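Local coordinates for protein 3-oxosteroid 1-dehydrogenase (Sterolibacterium denitrificans, PDB 7P18) that probably catalyses the FAD-dependent 1,2-dehydrogenation of 3-oxosteroids to 3-oxo-Delta(1)-steroids, passing the electrons to an acceptor, at residues A[414-426]-A[481-493]. Residues are numbered along the deposited sequence; the frame is centred on the assembly and turned at random.
Sequences GKVYWRDDTLEGL and IGKPPYYAMRVDA
With CG of both Y486 and L423 anti to the carbonyl carbon (chi1 -60° and -79°), L423 crosses over the tyrosine ring at about a right angle. L423 CG lies 3.9 Å from the ring centroid, almost on the ring normal. P484 CA lies over the rim of the opposite face, and D421 O is at the ring edge, 3.5 Å from Y486 CE2. Replacing Y486 by alanine is likely to leave L423 without the ring it packs on and to open a gap between it and P484. Beside it, L426 CD1 packs on A488 CB at 3.9 Å. Further along, W418 CH2 sits 3.8 Å from R490 CZ, over one face of the guanidinium and offset toward its rim; the two planes are 87° apart.

On the other face of the sheet, R419 extends along Y487, and its CG makes a CH-pi contact over that ring. R419 NH1 and Y487 OH share D408 OD2, the former through a salt bridge.

The backbones pair antiparallel. W418 and A488 exchange two hydrogen bonds, both 2.9 Å between N and O; D420 and Y486 exchange two more. D420 OD1 then accepts from T422 N in an Asx turn. T422 is the N-cap: its OG1 accepts from G425 N.

Away from the FAD and steroid sites, strand 418-420 thus adds a short antiparallel edge to strand 486-502, which also pairs with strand 383-387, while helix 434-450 packs against L423.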
ATOM      1  N   GLY A 414       3.702  -6.396 -26.982  1.00 25.97           N
ATOM      2  CA  GLY A 414       5.133  -6.329 -26.669  1.00 25.61           C
ATOM      3  C   GLY A 414       5.465  -5.245 -25.661  1.00 26.01           C
ATOM      4  O   GLY A 414       6.666  -5.055 -25.387  1.00 26.26           O
ATOM      5  N   LYS A 415       4.467  -4.554 -25.097  1.00 27.02           N
ATOM      6  CA  LYS A 415       4.721  -3.512 -24.052  1.00 27.51           C
ATOM      7  C   LYS A 415       4.057  -3.907 -22.714  1.00 25.68           C
ATOM      8  O   LYS A 415       4.771  -3.940 -21.682  1.00 27.45           O
ATOM      9  CB  LYS A 415       4.186  -2.163 -24.523  1.00 25.85           C
ATOM     10  CG  LYS A 415       4.594  -1.745 -25.932  1.00 30.80           C
ATOM     11  CD  LYS A 415       6.055  -1.486 -26.099  1.00 31.89           C
ATOM     12  CE  LYS A 415       6.388  -0.981 -27.494  1.00 35.01           C
ATOM     13  NZ  LYS A 415       7.840  -0.743 -27.595  1.00 36.02           N
ATOM     14  N   VAL A 416       2.760  -4.221 -22.745  1.00 24.70           N
ATOM     15  CA  VAL A 416       1.973  -4.654 -21.536  1.00 24.80           C
ATOM     16  C   VAL A 416       1.783  -6.176 -21.570  1.00 26.72           C
ATOM     17  O   VAL A 416       1.776  -6.834 -20.517  1.00 23.56           O
ATOM     18  CB  VAL A 416       0.644  -3.900 -21.482  1.00 24.83           C
ATOM     19  CG1 VAL A 416      -0.274  -4.482 -20.415  1.00 29.42           C
ATOM     20  CG2 VAL A 416       0.838  -2.415 -21.293  1.00 26.90           C
ATOM     21  N   TYR A 417       1.694  -6.787 -22.752  1.00 25.49           N
ATOM     22  CA  TYR A 417       1.536  -8.254 -22.852  1.00 22.68           C
ATOM     23  C   TYR A 417       2.191  -8.743 -24.137  1.00 24.69           C
ATOM     24  O   TYR A 417       2.261  -7.973 -25.112  1.00 26.04           O
ATOM     25  CB  TYR A 417       0.046  -8.643 -22.788  1.00 24.14           C
ATOM     26  CG  TYR A 417      -0.712  -8.181 -24.005  1.00 26.63           C
ATOM     27  CD1 TYR A 417      -1.199  -6.894 -24.102  1.00 27.51           C
ATOM     28  CD2 TYR A 417      -0.824  -9.003 -25.115  1.00 27.68           C
ATOM     29  CE1 TYR A 417      -1.787  -6.422 -25.263  1.00 31.36           C
ATOM     30  CE2 TYR A 417      -1.439  -8.555 -26.272  1.00 30.10           C
ATOM     31  CZ  TYR A 417      -1.903  -7.256 -26.363  1.00 30.41           C
ATOM     32  OH  TYR A 417      -2.498  -6.802 -27.527  1.00 34.44           O
ATOM     33  N   TRP A 418       2.659  -9.990 -24.102  1.00 22.91           N
ATOM     34  CA  TRP A 418       3.117 -10.746 -25.293  1.00 26.09           C
ATOM     35  C   TRP A 418       2.090 -11.852 -25.566  1.00 28.90           C
ATOM     36  O   TRP A 418       1.517 -12.387 -24.587  1.00 25.73           O
ATOM     37  CB  TRP A 418       4.522 -11.284 -25.066  1.00 25.65           C
ATOM     38  CG  TRP A 418       5.580 -10.228 -24.957  1.00 26.80           C
ATOM     39  CD1 TRP A 418       6.539  -9.928 -25.890  1.00 30.61           C
ATOM     40  CD2 TRP A 418       5.849  -9.376 -23.826  1.00 28.29           C
ATOM     41  NE1 TRP A 418       7.356  -8.931 -25.433  1.00 30.15           N
ATOM     42  CE2 TRP A 418       6.943  -8.545 -24.185  1.00 29.96           C
ATOM     43  CE3 TRP A 418       5.239  -9.159 -22.582  1.00 28.67           C
ATOM     44  CZ2 TRP A 418       7.462  -7.585 -23.319  1.00 29.43           C
ATOM     45  CZ3 TRP A 418       5.765  -8.224 -21.721  1.00 27.73           C
ATOM     46  CH2 TRP A 418       6.851  -7.430 -22.097  1.00 30.86           C
ATOM     47  N   ARG A 419       1.843 -12.157 -26.841  1.00 28.42           N
ATOM     48  CA  ARG A 419       0.764 -13.084 -27.273  1.00 27.79           C
ATOM     49  C   ARG A 419       1.352 -14.029 -28.321  1.00 33.25           C
ATOM     50  O   ARG A 419       2.212 -13.591 -29.110  1.00 31.29           O
ATOM     51  CB  ARG A 419      -0.447 -12.266 -27.734  1.00 29.14           C
ATOM     52  CG  ARG A 419      -1.636 -13.114 -28.163  1.00 30.30           C
ATOM     53  CD  ARG A 419      -2.784 -12.303 -28.733  1.00 31.39           C
ATOM     54  NE  ARG A 419      -2.318 -11.693 -29.976  1.00 33.83           N
ATOM     55  CZ  ARG A 419      -2.419 -10.421 -30.316  1.00 35.93           C
ATOM     56  NH1 ARG A 419      -3.040  -9.548 -29.542  1.00 38.24           N
ATOM     57  NH2 ARG A 419      -1.879 -10.011 -31.449  1.00 40.94           N
ATOM     58  N   ASP A 420       0.994 -15.309 -28.239  1.00 32.68           N
ATOM     59  CA  ASP A 420       1.468 -16.335 -29.192  1.00 33.64           C
ATOM     60  C   ASP A 420       0.464 -17.489 -29.259  1.00 37.59           C
ATOM     61  O   ASP A 420      -0.187 -17.806 -28.237  1.00 34.16           O
ATOM     62  CB  ASP A 420       2.853 -16.851 -28.835  1.00 31.05           C
ATOM     63  CG  ASP A 420       3.590 -17.369 -30.060  1.00 40.59           C
ATOM     64  OD1 ASP A 420       3.179 -18.441 -30.577  1.00 33.81           O
ATOM     65  OD2 ASP A 420       4.569 -16.708 -30.476  1.00 31.74           O
ATOM     66  N   ASP A 421       0.368 -18.108 -30.434  1.00 33.08           N
ATOM     67  CA  ASP A 421      -0.525 -19.266 -30.661  1.00 32.48           C
ATOM     68  C   ASP A 421      -0.010 -20.487 -29.921  1.00 31.29           C
ATOM     69  O   ASP A 421      -0.840 -21.369 -29.600  1.00 35.98           O
ATOM     70  CB  ASP A 421      -0.640 -19.555 -32.155  1.00 35.88           C
ATOM     71  CG  ASP A 421      -1.541 -18.591 -32.881  1.00 33.24           C
ATOM     72  OD1 ASP A 421      -2.390 -17.942 -32.245  1.00 38.90           O
ATOM     73  OD2 ASP A 421      -1.391 -18.509 -34.115  1.00 46.02           O
ATOM     74  N   THR A 422       1.289 -20.574 -29.670  1.00 33.42           N
ATOM     75  CA  THR A 422       1.915 -21.714 -28.952  1.00 34.94           C
ATOM     76  C   THR A 422       2.698 -21.227 -27.731  1.00 33.75           C
ATOM     77  O   THR A 422       3.190 -20.062 -27.715  1.00 32.09           O
ATOM     78  CB  THR A 422       2.822 -22.552 -29.866  1.00 37.44           C
ATOM     79  OG1 THR A 422       3.999 -21.819 -30.204  1.00 35.36           O
ATOM     80  CG2 THR A 422       2.134 -22.998 -31.143  1.00 39.86           C
ATOM     81  N   LEU A 423       2.874 -22.119 -26.772  1.00 33.89           N
ATOM     82  CA  LEU A 423       3.740 -21.886 -25.589  1.00 36.67           C
ATOM     83  C   LEU A 423       5.201 -21.758 -26.009  1.00 38.23           C
ATOM     84  O   LEU A 423       5.865 -20.863 -25.524  1.00 33.08           O
ATOM     85  CB  LEU A 423       3.521 -22.993 -24.566  1.00 36.76           C
ATOM     86  CG  LEU A 423       2.260 -22.798 -23.729  1.00 37.57           C
ATOM     87  CD1 LEU A 423       1.875 -24.080 -23.006  1.00 38.63           C
ATOM     88  CD2 LEU A 423       2.416 -21.642 -22.757  1.00 36.90           C
ATOM     89  N   GLU A 424       5.669 -22.577 -26.949  1.00 39.44           N
ATOM     90  CA  GLU A 424       7.059 -22.483 -27.462  1.00 40.96           C
ATOM     91  C   GLU A 424       7.287 -21.108 -28.105  1.00 31.64           C
ATOM     92  O   GLU A 424       8.361 -20.516 -27.882  1.00 32.61           O
ATOM     93  CB  GLU A 424       7.256 -23.624 -28.455  1.00 53.31           C
ATOM     94  CG  GLU A 424       8.661 -23.766 -28.987  1.00 60.07           C
ATOM     95  CD  GLU A 424       8.819 -25.047 -29.805  1.00 67.10           C
ATOM     96  OE1 GLU A 424       8.190 -26.067 -29.433  1.00 71.22           O
ATOM     97  OE2 GLU A 424       9.561 -25.031 -30.814  1.00 68.30           O
ATOM     98  N   GLY A 425       6.323 -20.629 -28.887  1.00 30.92           N
ATOM     99  CA  GLY A 425       6.400 -19.323 -29.564  1.00 34.22           C
ATOM    100  C   GLY A 425       6.513 -18.197 -28.534  1.00 32.52           C
ATOM    101  O   GLY A 425       7.454 -17.392 -28.597  1.00 30.56           O
ATOM    102  N   LEU A 426       5.622 -18.218 -27.544  1.00 30.71           N
ATOM    103  CA  LEU A 426       5.621 -17.234 -26.421  1.00 25.85           C
ATOM    104  C   LEU A 426       6.970 -17.233 -25.695  1.00 26.96           C
ATOM    105  O   LEU A 426       7.511 -16.126 -25.498  1.00 29.19           O
ATOM    106  CB  LEU A 426       4.473 -17.594 -25.476  1.00 28.52           C
ATOM    107  CG  LEU A 426       4.179 -16.558 -24.401  1.00 26.09           C
ATOM    108  CD1 LEU A 426       3.692 -15.268 -25.013  1.00 26.66           C
ATOM    109  CD2 LEU A 426       3.148 -17.127 -23.433  1.00 26.85           C
ATOM    110  N   ILE A 481      -4.078 -24.722 -18.172  1.00 29.18           N
ATOM    111  CA  ILE A 481      -3.541 -23.790 -19.196  1.00 32.39           C
ATOM    112  C   ILE A 481      -3.438 -24.603 -20.494  1.00 28.87           C
ATOM    113  O   ILE A 481      -2.605 -25.528 -20.533  1.00 32.23           O
ATOM    114  CB  ILE A 481      -2.189 -23.218 -18.747  1.00 33.74           C
ATOM    115  CG1 ILE A 481      -2.323 -22.386 -17.469  1.00 31.95           C
ATOM    116  CG2 ILE A 481      -1.575 -22.429 -19.898  1.00 33.10           C
ATOM    117  CD1 ILE A 481      -0.995 -22.160 -16.752  1.00 34.67           C
ATOM    118  N   GLY A 482      -4.310 -24.333 -21.464  1.00 36.80           N
ATOM    119  CA  GLY A 482      -4.329 -25.141 -22.707  1.00 38.03           C
ATOM    120  C   GLY A 482      -5.189 -24.592 -23.835  1.00 38.20           C
ATOM    121  O   GLY A 482      -5.298 -25.303 -24.852  1.00 39.27           O
ATOM    122  N   LYS A 483      -5.772 -23.404 -23.733  1.00 32.94           N
ATOM    123  CA  LYS A 483      -6.575 -22.829 -24.838  1.00 33.78           C
ATOM    124  C   LYS A 483      -5.858 -21.607 -25.406  1.00 38.04           C
ATOM    125  O   LYS A 483      -5.783 -20.565 -24.747  1.00 34.00           O
ATOM    126  CB  LYS A 483      -7.979 -22.477 -24.355  1.00 37.84           C
ATOM    127  CG  LYS A 483      -8.892 -21.727 -25.329  1.00 38.96           C
ATOM    128  CD  LYS A 483     -10.236 -21.492 -24.667  1.00 44.51           C
ATOM    129  CE  LYS A 483     -11.082 -20.365 -25.225  1.00 52.69           C
ATOM    130  NZ  LYS A 483     -11.505 -20.626 -26.619  1.00 50.00           N
ATOM    131  N   PRO A 484      -5.370 -21.687 -26.666  1.00 36.83           N
ATOM    132  CA  PRO A 484      -4.704 -20.557 -27.313  1.00 35.77           C
ATOM    133  C   PRO A 484      -5.634 -19.373 -27.489  1.00 31.34           C
ATOM    134  O   PRO A 484      -6.860 -19.524 -27.493  1.00 34.07           O
ATOM    135  CB  PRO A 484      -4.264 -21.090 -28.687  1.00 41.18           C
ATOM    136  CG  PRO A 484      -4.368 -22.592 -28.606  1.00 41.87           C
ATOM    137  CD  PRO A 484      -5.359 -22.900 -27.504  1.00 39.57           C
ATOM    138  N   PRO A 485      -5.124 -18.131 -27.663  1.00 30.88           N
ATOM    139  CA  PRO A 485      -3.700 -17.833 -27.599  1.00 32.49           C
ATOM    140  C   PRO A 485      -3.175 -17.757 -26.151  1.00 30.44           C
ATOM    141  O   PRO A 485      -3.987 -17.645 -25.223  1.00 30.62           O
ATOM    142  CB  PRO A 485      -3.588 -16.486 -28.295  1.00 32.79           C
ATOM    143  CG  PRO A 485      -4.917 -15.838 -28.144  1.00 35.91           C
ATOM    144  CD  PRO A 485      -5.927 -16.950 -27.969  1.00 32.62           C
ATOM    145  N   TYR A 486      -1.851 -17.845 -26.010  1.00 30.46           N
ATOM    146  CA  TYR A 486      -1.103 -17.781 -24.730  1.00 26.17           C
ATOM    147  C   TYR A 486      -0.543 -16.368 -24.558  1.00 29.37           C
ATOM    148  O   TYR A 486      -0.134 -15.706 -25.554  1.00 25.87           O
ATOM    149  CB  TYR A 486      -0.012 -18.832 -24.696  1.00 28.33           C
ATOM    150  CG  TYR A 486      -0.589 -20.213 -24.825  1.00 33.68           C
ATOM    151  CD1 TYR A 486      -1.230 -20.824 -23.763  1.00 30.85           C
ATOM    152  CD2 TYR A 486      -0.553 -20.888 -26.042  1.00 35.72           C
ATOM    153  CE1 TYR A 486      -1.748 -22.111 -23.884  1.00 30.88           C
ATOM    154  CE2 TYR A 486      -1.060 -22.168 -26.173  1.00 34.69           C
ATOM    155  CZ  TYR A 486      -1.679 -22.776 -25.097  1.00 36.74           C
ATOM    156  OH  TYR A 486      -2.235 -24.024 -25.221  1.00 32.79           O
ATOM    157  N   TYR A 487      -0.530 -15.916 -23.300  1.00 25.52           N
ATOM    158  CA  TYR A 487      -0.142 -14.533 -22.943  1.00 23.61           C
ATOM    159  C   TYR A 487       0.977 -14.581 -21.915  1.00 25.99           C
ATOM    160  O   TYR A 487       1.015 -15.497 -21.073  1.00 24.65           O
ATOM    161  CB  TYR A 487      -1.316 -13.737 -22.384  1.00 23.81           C
ATOM    162  CG  TYR A 487      -2.370 -13.427 -23.399  1.00 25.31           C
ATOM    163  CD1 TYR A 487      -3.350 -14.356 -23.732  1.00 26.18           C
ATOM    164  CD2 TYR A 487      -2.379 -12.212 -24.045  1.00 27.52           C
ATOM    165  CE1 TYR A 487      -4.321 -14.045 -24.669  1.00 27.08           C
ATOM    166  CE2 TYR A 487      -3.351 -11.884 -24.974  1.00 27.44           C
ATOM    167  CZ  TYR A 487      -4.322 -12.819 -25.289  1.00 27.85           C
ATOM    168  OH  TYR A 487      -5.278 -12.521 -26.208  1.00 27.62           O
ATOM    169  N   ALA A 488       1.885 -13.611 -22.007  1.00 24.72           N
ATOM    170  CA  ALA A 488       2.915 -13.377 -20.978  1.00 24.79           C
ATOM    171  C   ALA A 488       2.828 -11.920 -20.571  1.00 23.53           C
ATOM    172  O   ALA A 488       2.565 -11.064 -21.413  1.00 23.40           O
ATOM    173  CB  ALA A 488       4.308 -13.725 -21.432  1.00 23.73           C
ATOM    174  N   MET A 489       3.109 -11.683 -19.295  1.00 22.17           N
ATOM    175  CA  MET A 489       3.286 -10.325 -18.754  1.00 23.01           C
ATOM    176  C   MET A 489       4.581 -10.328 -17.923  1.00 21.22           C
ATOM    177  O   MET A 489       4.978 -11.375 -17.363  1.00 22.01           O
ATOM    178  CB  MET A 489       2.071  -9.888 -17.941  1.00 23.51           C
ATOM    179  CG  MET A 489       0.840  -9.757 -18.832  1.00 26.04           C
ATOM    180  SD  MET A 489      -0.663  -9.362 -17.911  1.00 26.10           S
ATOM    181  CE  MET A 489      -0.425  -7.617 -17.565  1.00 27.76           C
ATOM    182  N   ARG A 490       5.294  -9.224 -18.016  1.00 21.65           N
ATOM    183  CA  ARG A 490       6.583  -9.021 -17.332  1.00 21.93           C
ATOM    184  C   ARG A 490       6.304  -8.495 -15.923  1.00 19.55           C
ATOM    185  O   ARG A 490       5.813  -7.366 -15.791  1.00 23.06           O
ATOM    186  CB  ARG A 490       7.447  -8.037 -18.125  1.00 23.41           C
ATOM    187  CG  ARG A 490       8.784  -7.738 -17.451  1.00 26.04           C
ATOM    188  CD  ARG A 490       9.533  -6.577 -18.114  1.00 26.31           C
ATOM    189  NE  ARG A 490       8.638  -5.521 -18.545  1.00 26.78           N
ATOM    190  CZ  ARG A 490       8.623  -4.954 -19.757  1.00 30.73           C
ATOM    191  NH1 ARG A 490       9.606  -5.174 -20.618  1.00 29.58           N
ATOM    192  NH2 ARG A 490       7.647  -4.110 -20.056  1.00 27.19           N
ATOM    193  N   VAL A 491       6.651  -9.286 -14.932  1.00 23.83           N
ATOM    194  CA  VAL A 491       6.463  -8.928 -13.504  1.00 21.22           C
ATOM    195  C   VAL A 491       7.795  -8.377 -12.953  1.00 19.54           C
ATOM    196  O   VAL A 491       8.761  -9.141 -12.718  1.00 22.79           O
ATOM    197  CB  VAL A 491       5.921 -10.140 -12.732  1.00 27.20           C
ATOM    198  CG1 VAL A 491       5.802  -9.786 -11.302  1.00 31.59           C
ATOM    199  CG2 VAL A 491       4.539 -10.548 -13.239  1.00 29.85           C
ATOM    200  N   ASP A 492       7.815  -7.084 -12.722  1.00 20.20           N
ATOM    201  CA  ASP A 492       8.993  -6.406 -12.132  1.00 20.93           C
ATOM    202  C   ASP A 492       8.957  -6.538 -10.606  1.00 20.69           C
ATOM    203  O   ASP A 492       7.842  -6.686 -10.025  1.00 20.97           O
ATOM    204  CB  ASP A 492       9.013  -4.943 -12.565  1.00 20.34           C
ATOM    205  CG  ASP A 492       9.523  -4.756 -13.990  1.00 20.17           C
ATOM    206  OD1 ASP A 492      10.528  -5.378 -14.302  1.00 23.75           O
ATOM    207  OD2 ASP A 492       8.871  -3.993 -14.750  1.00 20.92           O
ATOM    208  N   ALA A 493      10.111  -6.473  -9.956  1.00 21.76           N
ATOM    209  CA  ALA A 493      10.164  -6.417  -8.462  1.00 20.87           C
ATOM    210  C   ALA A 493       9.816  -5.001  -8.044  1.00 20.57           C
ATOM    211  O   ALA A 493      10.761  -4.221  -7.765  1.00 21.64           O
ATOM    212  CB  ALA A 493      11.541  -6.826  -7.969  1.00 24.63           C
TER
HETATM  213  O   HOH W   1       8.466  -3.977 -22.718  1.00 31.68           O
HETATM  214  O   HOH W   2       4.649  -4.232 -19.090  1.00 24.85           O
HETATM  215  O   HOH W   3       3.820  -6.872 -18.719  1.00 25.40           O